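Local coordinates for protein N-acetylglucosamine-6-phosphate deacetylase (Mycobacterium smegmatis, PDB 6FV4) that probably removes the acetyl group from N-acetylglucosamine-6-phosphate, as a metal-dependent hydrolase of the amidohydrolase superfamily, at residues D133-S143 / T173-R183; V202-R213 / E237-E246. The protein carries 1 engineered substitution. One frame throughout, in Å; residues are numbered along the deposited sequence.

Overall arrangement
Both contacts lie in the amidohydrolase barrel and meet at its metal centre, their own centres about 16 Å apart. Contact 1 pairs two neighbouring parallel strands, 134-138 and 174-179; contact 2, next along the chain, packs helix 209-217 against helix 240-246 farther from the middle of the chain. Each sends one ligand to the same cadmium ion: E138 from contact 1 and H204 from contact 2, with E138 OE2 3.1 Å from H204 NE2. A second tie runs through E182, whose OE1 lies 2.6 Å from T205 OG1 and whose OE2 lies 2.8 Å from E206 N, both probable hydrogen bonds. The turn after one strand thus holds the loop that carries the metal-binding histidine.

Contact 1: D133-S143 / T173-R183; sequences DGIHLEGPWLS and TVRMVTIAPER. With CD (cadmium ion), chain J; ZN (zinc ion), chain H.
H136 reaches across to M176 and T178 of the neighbouring parallel strand. Its CG is anti to the backbone N (chi1 165°), which turns the ring edge toward the adjoining strand. CB and CG pass the M176 methyl, with CG 3.7 Å from CE; that methyl sits over the middle of one ring face, a CH-pi contact 3.6 Å from CE to the ring centroid. CD2 meets M176 O at the ring edge, ND1 and CE1 stay near CE, and NE2 ends in an almost straight hydrogen bond of 2.8 Å to T178 OG1. A flexible, apolar methionine suits the face, while threonine supplies a hydroxyl at the edge, which also bonds to T224.

The backbones pair through L137 N to M176 O and T178 N to L137 O. At a beta bulge I135 O accepts from both R175 N and M176 N. On the opposite side of the sheet from H136, L137 CD1 packs 3.9 Å from V177 CG2, L137 facing helices 113-129 and 160-170, V177 facing helix 186-195. Beyond the strands, R183 NH1 donates to L142 O, 2.8 Å away.

E138, its chain extended beyond CG, bridges the two metals: OE1 binds zinc at 2.1 Å and OE2 cadmium at 2.4 Å. Adjacent parallel strands of a beta-alpha-beta unit are characteristic of the TIM-like barrel, here with a glutamate bridging two metals, as in some amidohydrolases.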
loop_
_atom_site.group_PDB
_atom_site.type_symbol
_atom_site.label_atom_id
_atom_site.label_comp_id
_atom_site.label_asym_id
_atom_site.label_seq_id
_atom_site.Cartn_x
_atom_site.Cartn_y
_atom_site.Cartn_z
ATOM N N ASP B 133 -15.865 19.847 19.444
ATOM C CA ASP B 133 -14.654 19.681 20.228
ATOM C C ASP B 133 -13.445 20.390 19.631
ATOM O O ASP B 133 -12.366 20.377 20.238
ATOM C CB ASP B 133 -14.383 18.184 20.404
ATOM C CG ASP B 133 -15.551 17.469 21.072
ATOM O OD1 ASP B 133 -15.524 17.345 22.318
ATOM O OD2 ASP B 133 -16.512 17.062 20.361
ATOM N N GLY B 134 -13.601 21.037 18.486
ATOM C CA GLY B 134 -12.467 21.649 17.831
ATOM C C GLY B 134 -12.909 22.156 16.484
ATOM O O GLY B 134 -14.052 21.953 16.069
ATOM N N ILE B 135 -11.980 22.827 15.805
ATOM C CA ILE B 135 -12.202 23.371 14.471
ATOM C C ILE B 135 -11.108 22.862 13.548
ATOM O O ILE B 135 -9.938 22.766 13.940
ATOM C CB ILE B 135 -12.215 24.916 14.466
ATOM C CG1 ILE B 135 -13.264 25.456 15.446
ATOM C CG2 ILE B 135 -12.466 25.432 13.032
ATOM C CD1 ILE B 135 -13.131 27.006 15.735
ATOM N N HIS B 136 -11.488 22.553 12.317
ATOM C CA HIS B 136 -10.566 22.157 11.270
ATOM C C HIS B 136 -10.708 23.148 10.127
ATOM O O HIS B 136 -11.812 23.336 9.601
ATOM C CB HIS B 136 -10.881 20.731 10.816
ATOM C CG HIS B 136 -10.240 20.330 9.524
ATOM N ND1 HIS B 136 -10.848 19.456 8.649
ATOM C CD2 HIS B 136 -9.039 20.633 8.975
ATOM C CE1 HIS B 136 -10.067 19.260 7.603
ATOM N NE2 HIS B 136 -8.955 19.948 7.780
ATOM N N LEU B 137 -9.608 23.789 9.748
ATOM C CA LEU B 137 -9.618 24.690 8.598
ATOM C C LEU B 137 -9.176 23.899 7.376
ATOM O O LEU B 137 -7.978 23.687 7.159
ATOM C CB LEU B 137 -8.710 25.889 8.832
ATOM C CG LEU B 137 -8.955 26.622 10.156
ATOM C CD1 LEU B 137 -7.957 27.752 10.283
ATOM C CD2 LEU B 137 -10.378 27.124 10.219
ATOM N N GLU B 138 -10.149 23.446 6.586
ATOM C CA GLU B 138 -9.863 22.798 5.303
ATOM C C GLU B 138 -9.870 23.862 4.206
ATOM O O GLU B 138 -10.787 23.971 3.389
ATOM C CB GLU B 138 -10.861 21.694 5.009
ATOM C CG GLU B 138 -10.422 20.878 3.772
ATOM C CD GLU B 138 -11.335 19.740 3.461
ATOM O OE1 GLU B 138 -12.524 19.868 3.760
ATOM O OE2 GLU B 138 -10.861 18.726 2.907
ATOM N N GLY B 139 -8.807 24.661 4.217
ATOM C CA GLY B 139 -8.737 25.857 3.415
ATOM C C GLY B 139 -8.454 27.048 4.313
ATOM O O GLY B 139 -8.696 27.007 5.523
ATOM N N PRO B 140 -7.961 28.144 3.737
ATOM C CA PRO B 140 -7.832 28.443 2.307
ATOM C C PRO B 140 -6.463 28.157 1.691
ATOM O O PRO B 140 -6.252 28.459 0.517
ATOM C CB PRO B 140 -8.095 29.950 2.272
ATOM C CG PRO B 140 -7.425 30.418 3.527
ATOM C CD PRO B 140 -7.614 29.320 4.560
ATOM N N TRP B 141 -5.539 27.599 2.460
ATOM C CA TRP B 141 -4.167 27.429 1.984
ATOM C C TRP B 141 -3.983 26.111 1.237
ATOM O O TRP B 141 -3.073 25.302 1.485
ATOM C CB TRP B 141 -3.231 27.583 3.168
ATOM C CG TRP B 141 -3.565 28.890 3.845
ATOM C CD1 TRP B 141 -3.530 30.126 3.276
ATOM C CD2 TRP B 141 -4.030 29.080 5.187
ATOM N NE1 TRP B 141 -3.917 31.082 4.182
ATOM C CE2 TRP B 141 -4.231 30.470 5.365
ATOM C CE3 TRP B 141 -4.288 28.219 6.260
ATOM C CZ2 TRP B 141 -4.682 31.011 6.562
ATOM C CZ3 TRP B 141 -4.729 28.749 7.445
ATOM C CH2 TRP B 141 -4.923 30.146 7.595
ATOM N N LEU B 142 -4.883 25.922 0.278
ATOM C CA LEU B 142 -4.988 24.741 -0.569
ATOM C C LEU B 142 -4.548 25.065 -1.994
ATOM O O LEU B 142 -4.352 26.226 -2.369
ATOM C CB LEU B 142 -6.423 24.212 -0.567
ATOM C CG LEU B 142 -7.099 24.084 0.797
ATOM C CD1 LEU B 142 -8.479 23.478 0.647
ATOM C CD2 LEU B 142 -6.242 23.265 1.763
ATOM N N SER B 143 -4.381 24.010 -2.793
ATOM C CA SER B 143 -3.965 24.190 -4.179
ATOM C C SER B 143 -4.317 22.990 -5.044
ATOM O O SER B 143 -3.423 22.302 -5.541
ATOM C CB SER B 143 -2.459 24.446 -4.257
ATOM O OG SER B 143 -2.124 25.055 -5.493
ATOM N N THR B 173 -9.052 26.885 19.953
ATOM C CA THR B 173 -10.022 25.890 19.505
ATOM C C THR B 173 -9.774 25.384 18.086
ATOM O O THR B 173 -10.456 24.450 17.664
ATOM C CB THR B 173 -11.451 26.449 19.577
ATOM O OG1 THR B 173 -11.586 27.539 18.651
ATOM C CG2 THR B 173 -11.745 26.943 20.984
ATOM N N VAL B 174 -8.852 25.983 17.334
ATOM C CA VAL B 174 -8.517 25.469 16.010
ATOM C C VAL B 174 -7.542 24.316 16.214
ATOM O O VAL B 174 -6.431 24.510 16.718
ATOM C CB VAL B 174 -7.928 26.548 15.091
ATOM C CG1 VAL B 174 -7.420 25.886 13.795
ATOM C CG2 VAL B 174 -8.987 27.595 14.745
ATOM N N ARG B 175 -7.972 23.110 15.861
ATOM C CA ARG B 175 -7.217 21.901 16.160
ATOM C C ARG B 175 -6.471 21.344 14.960
ATOM O O ARG B 175 -5.441 20.684 15.138
ATOM C CB ARG B 175 -8.155 20.825 16.719
ATOM C CG ARG B 175 -8.870 21.201 17.996
ATOM C CD ARG B 175 -7.887 21.556 19.093
ATOM N NE ARG B 175 -7.200 20.366 19.585
ATOM C CZ ARG B 175 -7.525 19.734 20.711
ATOM N NH1 ARG B 175 -8.524 20.184 21.468
ATOM N NH2 ARG B 175 -6.851 18.651 21.083
ATOM N N MET B 176 -6.942 21.616 13.745
ATOM C CA MET B 176 -6.327 21.045 12.557
ATOM C C MET B 176 -6.458 22.026 11.400
ATOM O O MET B 176 -7.495 22.687 11.248
ATOM C CB MET B 176 -6.972 19.697 12.197
ATOM C CG MET B 176 -6.358 19.048 10.973
ATOM S SD MET B 176 -6.743 17.276 10.910
ATOM C CE MET B 176 -8.518 17.300 10.672
ATOM N N VAL B 177 -5.397 22.123 10.597
ATOM C CA VAL B 177 -5.355 22.990 9.418
ATOM C C VAL B 177 -4.769 22.200 8.250
ATOM O O VAL B 177 -3.638 21.707 8.335
ATOM C CB VAL B 177 -4.525 24.258 9.675
ATOM C CG1 VAL B 177 -4.408 25.110 8.390
ATOM C CG2 VAL B 177 -5.159 25.083 10.795
ATOM N N THR B 178 -5.527 22.092 7.159
ATOM C CA THR B 178 -5.057 21.430 5.938
ATOM C C THR B 178 -4.197 22.386 5.111
ATOM O O THR B 178 -4.605 23.525 4.834
ATOM C CB THR B 178 -6.237 20.942 5.103
ATOM O OG1 THR B 178 -6.940 19.927 5.826
ATOM C CG2 THR B 178 -5.750 20.349 3.773
ATOM N N ILE B 179 -2.999 21.930 4.744
ATOM C CA ILE B 179 -1.998 22.721 4.036
ATOM C C ILE B 179 -1.624 21.978 2.758
ATOM O O ILE B 179 -1.252 20.801 2.813
ATOM C CB ILE B 179 -0.751 22.956 4.911
ATOM C CG1 ILE B 179 -1.105 23.800 6.131
ATOM C CG2 ILE B 179 0.360 23.666 4.134
ATOM C CD1 ILE B 179 -1.567 25.180 5.739
ATOM N N ALA B 180 -1.722 22.658 1.616
ATOM C CA ALA B 180 -1.160 22.132 0.378
ATOM C C ALA B 180 0.339 22.413 0.364
ATOM O O ALA B 180 0.738 23.585 0.396
ATOM C CB ALA B 180 -1.836 22.757 -0.842
ATOM N N PRO B 181 1.198 21.383 0.330
ATOM C CA PRO B 181 2.634 21.598 0.592
ATOM C C PRO B 181 3.401 22.347 -0.494
ATOM O O PRO B 181 4.567 22.681 -0.249
ATOM C CB PRO B 181 3.180 20.168 0.739
ATOM C CG PRO B 181 2.019 19.339 1.090
ATOM C CD PRO B 181 0.846 19.952 0.386
ATOM N N GLU B 182 2.820 22.612 -1.669
ATOM C CA GLU B 182 3.581 23.210 -2.760
ATOM C C GLU B 182 3.424 24.724 -2.864
ATOM O O GLU B 182 4.161 25.348 -3.637
ATOM C CB GLU B 182 3.205 22.560 -4.103
ATOM C CG GLU B 182 1.840 22.940 -4.664
ATOM C CD GLU B 182 0.714 22.084 -4.107
ATOM O OE1 GLU B 182 0.804 21.673 -2.927
ATOM O OE2 GLU B 182 -0.267 21.835 -4.838
ATOM N N ARG B 183 2.518 25.333 -2.098
ATOM C CA ARG B 183 2.375 26.786 -2.125
ATOM C C ARG B 183 3.569 27.465 -1.459
ATOM O O ARG B 183 4.144 26.953 -0.492
ATOM C CB ARG B 183 1.080 27.218 -1.436
ATOM C CG ARG B 183 -0.178 26.693 -2.097
ATOM C CD ARG B 183 -1.370 27.542 -1.728
ATOM N NE ARG B 183 -1.361 28.808 -2.464
ATOM C CZ ARG B 183 -2.157 29.067 -3.492
ATOM N NH1 ARG B 183 -3.033 28.158 -3.892
ATOM N NH2 ARG B 183 -2.078 30.230 -4.122
HETATM CD CD CD J . -12.125 18.234 0.899
HETATM ZN ZN ZN H . -13.948 18.381 3.983
HETATM O O HOH W 1 -10.181 22.289 21.010
HETATM O O HOH W 2 -0.304 25.872 1.374
HETATM O O HOH W 3 -0.943 23.148 -7.039
HETATM O O HOH W 4 -13.148 17.262 -1.276
#

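Contact 2: V202-R213 / E237-E246; sequences VGHTEATYDQTR and EPGPAVALTE. With CD (cadmium ion), chain J.
Y209 and T212 pack against P240, A243 and E246 where two helices of the barrel periphery, 209-217 and 240-246, meet; the short segments within them cross at -39° with their axes 8.0 Å apart.

Apolar packing fills the middle. A243, small enough to let the helices approach, places CB 3.6 Å from T212 CG2 and 3.7 Å from Y209 CD1. V202 and L244 continue the packing inward. The P240 ring fits beside T212, whose OG1 lies 3.2 Å from P240 CB while its proton goes to T208 O, so a hydroxyl facing a proline is satisfied by the N-cap residue of its own helix.

Backbone amides are met by E237. Its OE1 accepts from Y209 N at 2.7 Å and from G239 N, the two donors arriving from opposite faces of the carboxylate plane. A negative side chain suits this place, since one oxygen gathers amides from the starts of both helices. T208 and Q211 form a capping box at the start of helix 209-217. G239, at the other N-cap, has a positive phi, which glycine accepts readily.

Metal binding belongs to the loop before the helix, where H204 NE2 holds cadmium at 2.3 Å, a site it shares with E138, H150, H225 and a water.

Charged and phenolic groups close the outer end, beside the second subunit, whose R267 forms a salt bridge with E246. R213 NE makes a long salt bridge to E246 OE1. The Y209 ring, swung to the far side of CB from its own amide nitrogen (chi1 167°), runs along helix 240-246, and its OH donates to the syn lone pair of E246 OE1, 2.5 Å away, with ring and carboxylate planes 78° apart.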
loop_
_atom_site.group_PDB
_atom_site.type_symbol
_atom_site.label_atom_id
_atom_site.label_comp_id
_atom_site.label_asym_id
_atom_site.label_seq_id
_atom_site.Cartn_x
_atom_site.Cartn_y
_atom_site.Cartn_z
ATOM N N VAL B 202 -1.985 17.385 5.441
ATOM C CA VAL B 202 -1.689 17.562 4.018
ATOM C C VAL B 202 -2.928 17.161 3.231
ATOM O O VAL B 202 -3.514 16.104 3.484
ATOM C CB VAL B 202 -0.467 16.731 3.572
ATOM C CG1 VAL B 202 -0.353 16.715 2.047
ATOM C CG2 VAL B 202 0.801 17.285 4.141
ATOM N N GLY B 203 -3.328 17.994 2.277
ATOM C CA GLY B 203 -4.537 17.726 1.524
ATOM C C GLY B 203 -4.699 18.753 0.428
ATOM O O GLY B 203 -3.966 19.746 0.364
ATOM N N HIS B 204 -5.660 18.479 -0.458
ATOM C CA HIS B 204 -6.068 19.402 -1.520
ATOM C C HIS B 204 -4.864 19.976 -2.260
ATOM O O HIS B 204 -4.679 21.187 -2.359
ATOM C CB HIS B 204 -6.937 20.522 -0.948
ATOM C CG HIS B 204 -8.345 20.095 -0.729
ATOM N ND1 HIS B 204 -9.357 20.381 -1.619
ATOM C CD2 HIS B 204 -8.902 19.363 0.261
ATOM C CE1 HIS B 204 -10.484 19.852 -1.183
ATOM N NE2 HIS B 204 -10.235 19.222 -0.048
ATOM N N THR B 205 -4.049 19.067 -2.801
ATOM C CA THR B 205 -2.713 19.438 -3.211
ATOM C C THR B 205 -2.292 18.647 -4.442
ATOM O O THR B 205 -2.702 17.503 -4.641
ATOM C CB THR B 205 -1.725 19.209 -2.061
ATOM O OG1 THR B 205 -0.389 19.434 -2.520
ATOM C CG2 THR B 205 -1.850 17.793 -1.515
ATOM N N GLU B 206 -1.482 19.306 -5.268
ATOM C CA GLU B 206 -0.769 18.723 -6.388
ATOM C C GLU B 206 0.709 18.516 -6.065
ATOM O O GLU B 206 1.531 18.426 -6.982
ATOM C CB GLU B 206 -0.933 19.615 -7.625
ATOM C CG GLU B 206 -2.391 19.870 -8.029
ATOM C CD GLU B 206 -3.114 18.593 -8.438
ATOM O OE1 GLU B 206 -2.456 17.682 -9.003
ATOM O OE2 GLU B 206 -4.340 18.490 -8.198
ATOM N N ALA B 207 1.058 18.448 -4.775
ATOM C CA ALA B 207 2.448 18.314 -4.367
ATOM C C ALA B 207 3.038 16.993 -4.842
ATOM O O ALA B 207 2.346 15.982 -4.959
ATOM C CB ALA B 207 2.575 18.386 -2.847
ATOM N N THR B 208 4.338 17.004 -5.087
ATOM C CA THR B 208 5.024 15.772 -5.414
ATOM C C THR B 208 5.311 14.984 -4.135
ATOM O O THR B 208 5.097 15.456 -3.007
ATOM C CB THR B 208 6.314 16.067 -6.179
ATOM O OG1 THR B 208 7.245 16.719 -5.308
ATOM C CG2 THR B 208 6.034 16.974 -7.389
ATOM N N TYR B 209 5.791 13.757 -4.332
ATOM C CA TYR B 209 6.248 12.934 -3.217
ATOM C C TYR B 209 7.274 13.676 -2.368
ATOM O O TYR B 209 7.181 13.689 -1.137
ATOM C CB TYR B 209 6.838 11.618 -3.749
ATOM C CG TYR B 209 7.621 10.844 -2.696
ATOM C CD1 TYR B 209 6.978 9.987 -1.814
ATOM C CD2 TYR B 209 8.996 10.985 -2.579
ATOM C CE1 TYR B 209 7.692 9.288 -0.840
ATOM C CE2 TYR B 209 9.718 10.287 -1.610
ATOM C CZ TYR B 209 9.058 9.449 -0.746
ATOM O OH TYR B 209 9.767 8.767 0.215
ATOM N N ASP B 210 8.260 14.303 -3.017
ATOM C CA ASP B 210 9.329 14.982 -2.288
ATOM C C ASP B 210 8.788 16.166 -1.493
ATOM O O ASP B 210 9.172 16.382 -0.334
ATOM C CB ASP B 210 10.408 15.483 -3.251
ATOM C CG ASP B 210 11.179 14.363 -3.924
ATOM O OD1 ASP B 210 11.330 13.277 -3.331
ATOM O OD2 ASP B 210 11.649 14.590 -5.061
ATOM N N GLN B 211 7.928 16.976 -2.128
ATOM C CA GLN B 211 7.322 18.126 -1.450
ATOM C C GLN B 211 6.468 17.707 -0.261
ATOM O O GLN B 211 6.380 18.444 0.732
ATOM C CB GLN B 211 6.472 18.925 -2.433
ATOM C CG GLN B 211 7.293 19.626 -3.483
ATOM C CD GLN B 211 6.447 20.233 -4.572
ATOM O OE1 GLN B 211 5.448 19.656 -5.001
ATOM N NE2 GLN B 211 6.848 21.412 -5.033
ATOM N N THR B 212 5.810 16.547 -0.354
ATOM C CA THR B 212 4.987 16.051 0.742
ATOM C C THR B 212 5.859 15.538 1.878
ATOM O O THR B 212 5.596 15.818 3.059
ATOM C CB THR B 212 4.061 14.951 0.227
ATOM O OG1 THR B 212 3.257 15.479 -0.833
ATOM C CG2 THR B 212 3.166 14.399 1.324
ATOM N N ARG B 213 6.910 14.792 1.536
ATOM C CA ARG B 213 7.841 14.326 2.556
ATOM C C ARG B 213 8.487 15.506 3.280
ATOM O O ARG B 213 8.781 15.408 4.473
ATOM C CB ARG B 213 8.883 13.395 1.908
ATOM C CG ARG B 213 9.804 12.721 2.905
ATOM C CD ARG B 213 11.047 12.179 2.246
ATOM N NE ARG B 213 11.179 10.746 2.469
ATOM C CZ ARG B 213 11.834 10.215 3.499
ATOM N NH1 ARG B 213 12.413 11.015 4.384
ATOM N NH2 ARG B 213 11.914 8.893 3.642
ATOM N N GLU B 237 6.362 9.112 -10.295
ATOM C CA GLU B 237 6.111 10.184 -9.326
ATOM C C GLU B 237 5.017 9.675 -8.392
ATOM O O GLU B 237 3.821 9.712 -8.747
ATOM C CB GLU B 237 5.734 11.490 -10.029
ATOM C CG GLU B 237 5.119 12.519 -9.084
ATOM C CD GLU B 237 6.004 12.731 -7.869
ATOM O OE1 GLU B 237 5.503 12.509 -6.756
ATOM O OE2 GLU B 237 7.185 13.115 -8.021
ATOM N N PRO B 238 5.392 9.159 -7.209
ATOM C CA PRO B 238 4.392 8.545 -6.319
ATOM C C PRO B 238 3.341 9.512 -5.777
ATOM O O PRO B 238 2.238 9.081 -5.411
ATOM C CB PRO B 238 5.247 7.974 -5.170
ATOM C CG PRO B 238 6.633 7.922 -5.674
ATOM C CD PRO B 238 6.758 9.063 -6.653
ATOM N N GLY B 239 3.643 10.798 -5.684
ATOM C CA GLY B 239 2.662 11.737 -5.195
ATOM C C GLY B 239 2.511 11.673 -3.689
ATOM O O GLY B 239 3.198 10.907 -3.002
ATOM N N PRO B 240 1.585 12.469 -3.146
ATOM C CA PRO B 240 1.543 12.637 -1.689
ATOM C C PRO B 240 1.040 11.416 -0.943
ATOM O O PRO B 240 1.497 11.182 0.177
ATOM C CB PRO B 240 0.602 13.844 -1.496
ATOM C CG PRO B 240 0.376 14.423 -2.899
ATOM C CD PRO B 240 0.534 13.252 -3.819
ATOM N N ALA B 241 0.122 10.631 -1.523
ATOM C CA ALA B 241 -0.440 9.487 -0.807
ATOM C C ALA B 241 0.644 8.530 -0.325
ATOM O O ALA B 241 0.506 7.928 0.752
ATOM C CB ALA B 241 -1.439 8.732 -1.692
ATOM N N VAL B 242 1.731 8.398 -1.087
ATOM C CA VAL B 242 2.762 7.428 -0.727
ATOM C C VAL B 242 3.675 7.984 0.356
ATOM O O VAL B 242 4.017 7.272 1.310
ATOM C CB VAL B 242 3.540 6.980 -1.982
ATOM C CG1 VAL B 242 4.798 6.192 -1.605
ATOM C CG2 VAL B 242 2.627 6.119 -2.861
ATOM N N ALA B 243 4.057 9.270 0.247
ATOM C CA ALA B 243 4.767 9.933 1.342
ATOM C C ALA B 243 3.973 9.851 2.635
ATOM O O ALA B 243 4.536 9.586 3.705
ATOM C CB ALA B 243 5.063 11.397 0.987
ATOM N N LEU B 244 2.655 10.028 2.549
ATOM C CA LEU B 244 1.815 10.006 3.745
ATOM C C LEU B 244 1.681 8.605 4.338
ATOM O O LEU B 244 1.684 8.451 5.566
ATOM C CB LEU B 244 0.441 10.604 3.434
ATOM C CG LEU B 244 0.427 12.128 3.219
ATOM C CD1 LEU B 244 -0.842 12.537 2.480
ATOM C CD2 LEU B 244 0.517 12.871 4.557
ATOM N N THR B 245 1.558 7.563 3.495
ATOM C CA THR B 245 1.465 6.215 4.045
ATOM C C THR B 245 2.810 5.703 4.534
ATOM O O THR B 245 2.848 4.858 5.439
ATOM C CB THR B 245 0.882 5.231 3.023
ATOM O OG1 THR B 245 1.593 5.321 1.785
ATOM C CG2 THR B 245 -0.587 5.520 2.770
ATOM N N GLU B 246 3.903 6.218 3.973
ATOM C CA GLU B 246 5.233 5.716 4.282
ATOM C C GLU B 246 5.676 6.092 5.696
ATOM O O GLU B 246 6.327 5.293 6.373
ATOM C CB GLU B 246 6.197 6.247 3.228
ATOM C CG GLU B 246 7.628 6.456 3.630
ATOM C CD GLU B 246 8.444 7.021 2.473
ATOM O OE1 GLU B 246 8.573 8.258 2.361
ATOM O OE2 GLU B 246 8.928 6.222 1.650
HETATM CD CD CD J . -12.125 18.234 0.899
HETATM O O HOH W 5 8.825 13.637 -5.906
HETATM O O HOH W 4 -13.148 17.262 -1.276
#